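Local coordinates for protein 3-hexulose-6-phosphate isomerase (Methanocaldococcus jannaschii, PDB 1JEO) that catalyses the isomerisation between 3-hexulose 6-phosphate and fructose 6-phosphate in ribose 5-phosphate biosynthesis, at residues A[159-162]-A[163-167]. Sequence-based numbering, arbitrary orientation.
Sequences AEIM and KRLNL
Ile161, in the last turn of helix 144-164, touches Leu165, the first residue to leave helical backbone angles. Their side chains run alongside each other in the same direction. Ile161 CG2 meets Leu165 CD1 at 3.9 Å. The methyl branch CG2 stands opposite the backbone N (chi1 -67° for CG1), which brings it to its neighbour. Ile161 is the buried residue of this turn and marks its tightly packed side. Ile34 and Ile37 of helix 24-39 cover it, together with Leu65 and Phe67.

The helix then closes in a Schellman motif. Asn166 takes left-handed backbone angles and turns the chain back. Leu167 N, two residues past Leu165, gives a 6→1 bond to Met162 O at 2.9 Å. This donor lies in the carbonyl plane, on a lone pair. The apolar contact expected of the motif is present too, with Met162 CG 4.3 Å from Leu167 CB. Leu65 touches both side chains.

The charged side is looser and faces solvent: Lys163 and Arg164 are exposed. Lys163 NZ meets Glu160 OE2 at 2.9 Å in a salt bridge, on the syn side and 25° out of the carboxylate plane. The Glu160 chain bends at chi2 (-60°), which carries its carboxylate to the extended lysine. An alanine here removes the carboxylate, and the Lys163 ammonium would probably lose its charged mate and be free to turn. Glu160 OE1 is also 4.3 Å from Arg164 NH2, beyond salt-bridge range. That guanidinium pairs instead with Asp31 of helix 24-39. The Arg164 stem runs past Glu160 O, with Arg164 CG 3.3 Å from that oxygen.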
ATOM      1  N   ALA A 159      -5.456   7.044   8.068  1.00 16.16           N
ATOM      2  CA  ALA A 159      -6.530   7.582   8.916  1.00 17.45           C
ATOM      3  C   ALA A 159      -6.755   6.684  10.127  1.00 18.15           C
ATOM      4  O   ALA A 159      -6.854   7.173  11.253  1.00 18.89           O
ATOM      5  CB  ALA A 159      -7.825   7.723   8.119  1.00 14.15           C
ATOM      6  N   GLU A 160      -6.749   5.370   9.888  1.00 16.69           N
ATOM      7  CA  GLU A 160      -6.932   4.389  10.949  1.00 17.63           C
ATOM      8  C   GLU A 160      -5.724   4.270  11.881  1.00 17.96           C
ATOM      9  O   GLU A 160      -5.899   3.984  13.067  1.00 17.51           O
ATOM     10  CB  GLU A 160      -7.309   3.017  10.380  1.00 26.67           C
ATOM     11  CG  GLU A 160      -8.686   2.949   9.721  1.00 27.16           C
ATOM     12  CD  GLU A 160      -9.830   3.295  10.664  1.00 27.75           C
ATOM     13  OE1 GLU A 160      -9.940   2.659  11.731  1.00 27.80           O
ATOM     14  OE2 GLU A 160     -10.616   4.210  10.333  1.00 27.72           O
ATOM     15  N   ILE A 161      -4.513   4.507  11.360  1.00 17.76           N
ATOM     16  CA  ILE A 161      -3.293   4.448  12.184  1.00 18.72           C
ATOM     17  C   ILE A 161      -3.275   5.639  13.153  1.00 19.83           C
ATOM     18  O   ILE A 161      -2.911   5.483  14.319  1.00 20.06           O
ATOM     19  CB  ILE A 161      -1.975   4.398  11.326  1.00 16.89           C
ATOM     20  CG1 ILE A 161      -1.893   3.071  10.563  1.00 16.69           C
ATOM     21  CG2 ILE A 161      -0.726   4.513  12.225  1.00 16.62           C
ATOM     22  CD1 ILE A 161      -0.766   2.991   9.519  1.00 16.85           C
ATOM     23  N   MET A 162      -3.729   6.800  12.675  1.00 23.98           N
ATOM     24  CA  MET A 162      -3.792   8.024  13.482  1.00 25.47           C
ATOM     25  C   MET A 162      -4.821   7.915  14.616  1.00 26.29           C
ATOM     26  O   MET A 162      -4.585   8.422  15.711  1.00 25.97           O
ATOM     27  CB  MET A 162      -4.118   9.240  12.613  1.00 23.99           C
ATOM     28  CG  MET A 162      -3.024   9.658  11.652  1.00 24.22           C
ATOM     29  SD  MET A 162      -3.369  11.233  10.827  1.00 25.04           S
ATOM     30  CE  MET A 162      -4.173  10.706   9.527  1.00 24.18           C
ATOM     31  N   LYS A 163      -5.930   7.222  14.346  1.00 30.27           N
ATOM     32  CA  LYS A 163      -7.013   6.992  15.316  1.00 31.75           C
ATOM     33  C   LYS A 163      -6.586   6.060  16.449  1.00 32.75           C
ATOM     34  O   LYS A 163      -6.882   6.321  17.616  1.00 32.91           O
ATOM     35  CB  LYS A 163      -8.225   6.349  14.637  1.00 26.93           C
ATOM     36  CG  LYS A 163      -9.038   7.236  13.740  1.00 26.98           C
ATOM     37  CD  LYS A 163     -10.149   6.421  13.105  1.00 26.73           C
ATOM     38  CE  LYS A 163     -11.021   7.264  12.221  1.00 26.89           C
ATOM     39  NZ  LYS A 163     -12.024   6.448  11.486  1.00 26.80           N
ATOM     40  N   ARG A 164      -5.896   4.978  16.086  1.00 25.94           N
ATOM     41  CA  ARG A 164      -5.432   3.968  17.042  1.00 27.20           C
ATOM     42  C   ARG A 164      -4.261   4.398  17.914  1.00 27.99           C
ATOM     43  O   ARG A 164      -4.132   3.939  19.051  1.00 28.06           O
ATOM     44  CB  ARG A 164      -5.090   2.665  16.316  1.00 49.38           C
ATOM     45  CG  ARG A 164      -6.292   2.001  15.675  1.00 49.89           C
ATOM     46  CD  ARG A 164      -5.891   0.820  14.819  1.00 50.14           C
ATOM     47  NE  ARG A 164      -7.001   0.373  13.981  1.00 50.38           N
ATOM     48  CZ  ARG A 164      -7.174  -0.874  13.551  1.00 50.49           C
ATOM     49  NH1 ARG A 164      -6.312  -1.830  13.879  1.00 50.62           N
ATOM     50  NH2 ARG A 164      -8.200  -1.158  12.761  1.00 50.59           N
ATOM     51  N   LEU A 165      -3.419   5.279  17.381  1.00 26.65           N
ATOM     52  CA  LEU A 165      -2.252   5.768  18.112  1.00 27.86           C
ATOM     53  C   LEU A 165      -2.416   7.190  18.666  1.00 28.61           C
ATOM     54  O   LEU A 165      -1.470   7.748  19.232  1.00 28.65           O
ATOM     55  CB  LEU A 165      -0.989   5.660  17.242  1.00 30.61           C
ATOM     56  CG  LEU A 165      -0.555   4.291  16.697  1.00 30.85           C
ATOM     57  CD1 LEU A 165       0.724   4.453  15.877  1.00 30.88           C
ATOM     58  CD2 LEU A 165      -0.349   3.281  17.830  1.00 30.71           C
ATOM     59  N   ASN A 166      -3.626   7.747  18.522  1.00 29.51           N
ATOM     60  CA  ASN A 166      -3.998   9.101  18.980  1.00 30.60           C
ATOM     61  C   ASN A 166      -3.102  10.235  18.446  1.00 31.04           C
ATOM     62  O   ASN A 166      -2.679  11.126  19.192  1.00 31.07           O
ATOM     63  CB  ASN A 166      -4.117   9.159  20.516  1.00133.74           C
ATOM     64  CG  ASN A 166      -5.352   8.449  21.032  1.00134.26           C
ATOM     65  OD1 ASN A 166      -6.440   9.022  21.066  1.00 58.04           O
ATOM     66  ND2 ASN A 166      -5.190   7.195  21.442  1.00 58.04           N
ATOM     67  N   LEU A 167      -2.812  10.177  17.145  1.00 27.51           N
ATOM     68  CA  LEU A 167      -1.972  11.171  16.480  1.00 27.99           C
ATOM     69  C   LEU A 167      -2.807  12.281  15.861  1.00 28.29           C
ATOM     70  O   LEU A 167      -3.927  12.044  15.398  1.00 28.21           O
ATOM     71  CB  LEU A 167      -1.100  10.514  15.402  1.00 34.94           C
ATOM     72  CG  LEU A 167      -0.208   9.328  15.796  1.00 35.17           C
ATOM     73  CD1 LEU A 167       0.445   8.755  14.550  1.00 35.22           C
ATOM     74  CD2 LEU A 167       0.848   9.721  16.828  1.00 35.45           C
TER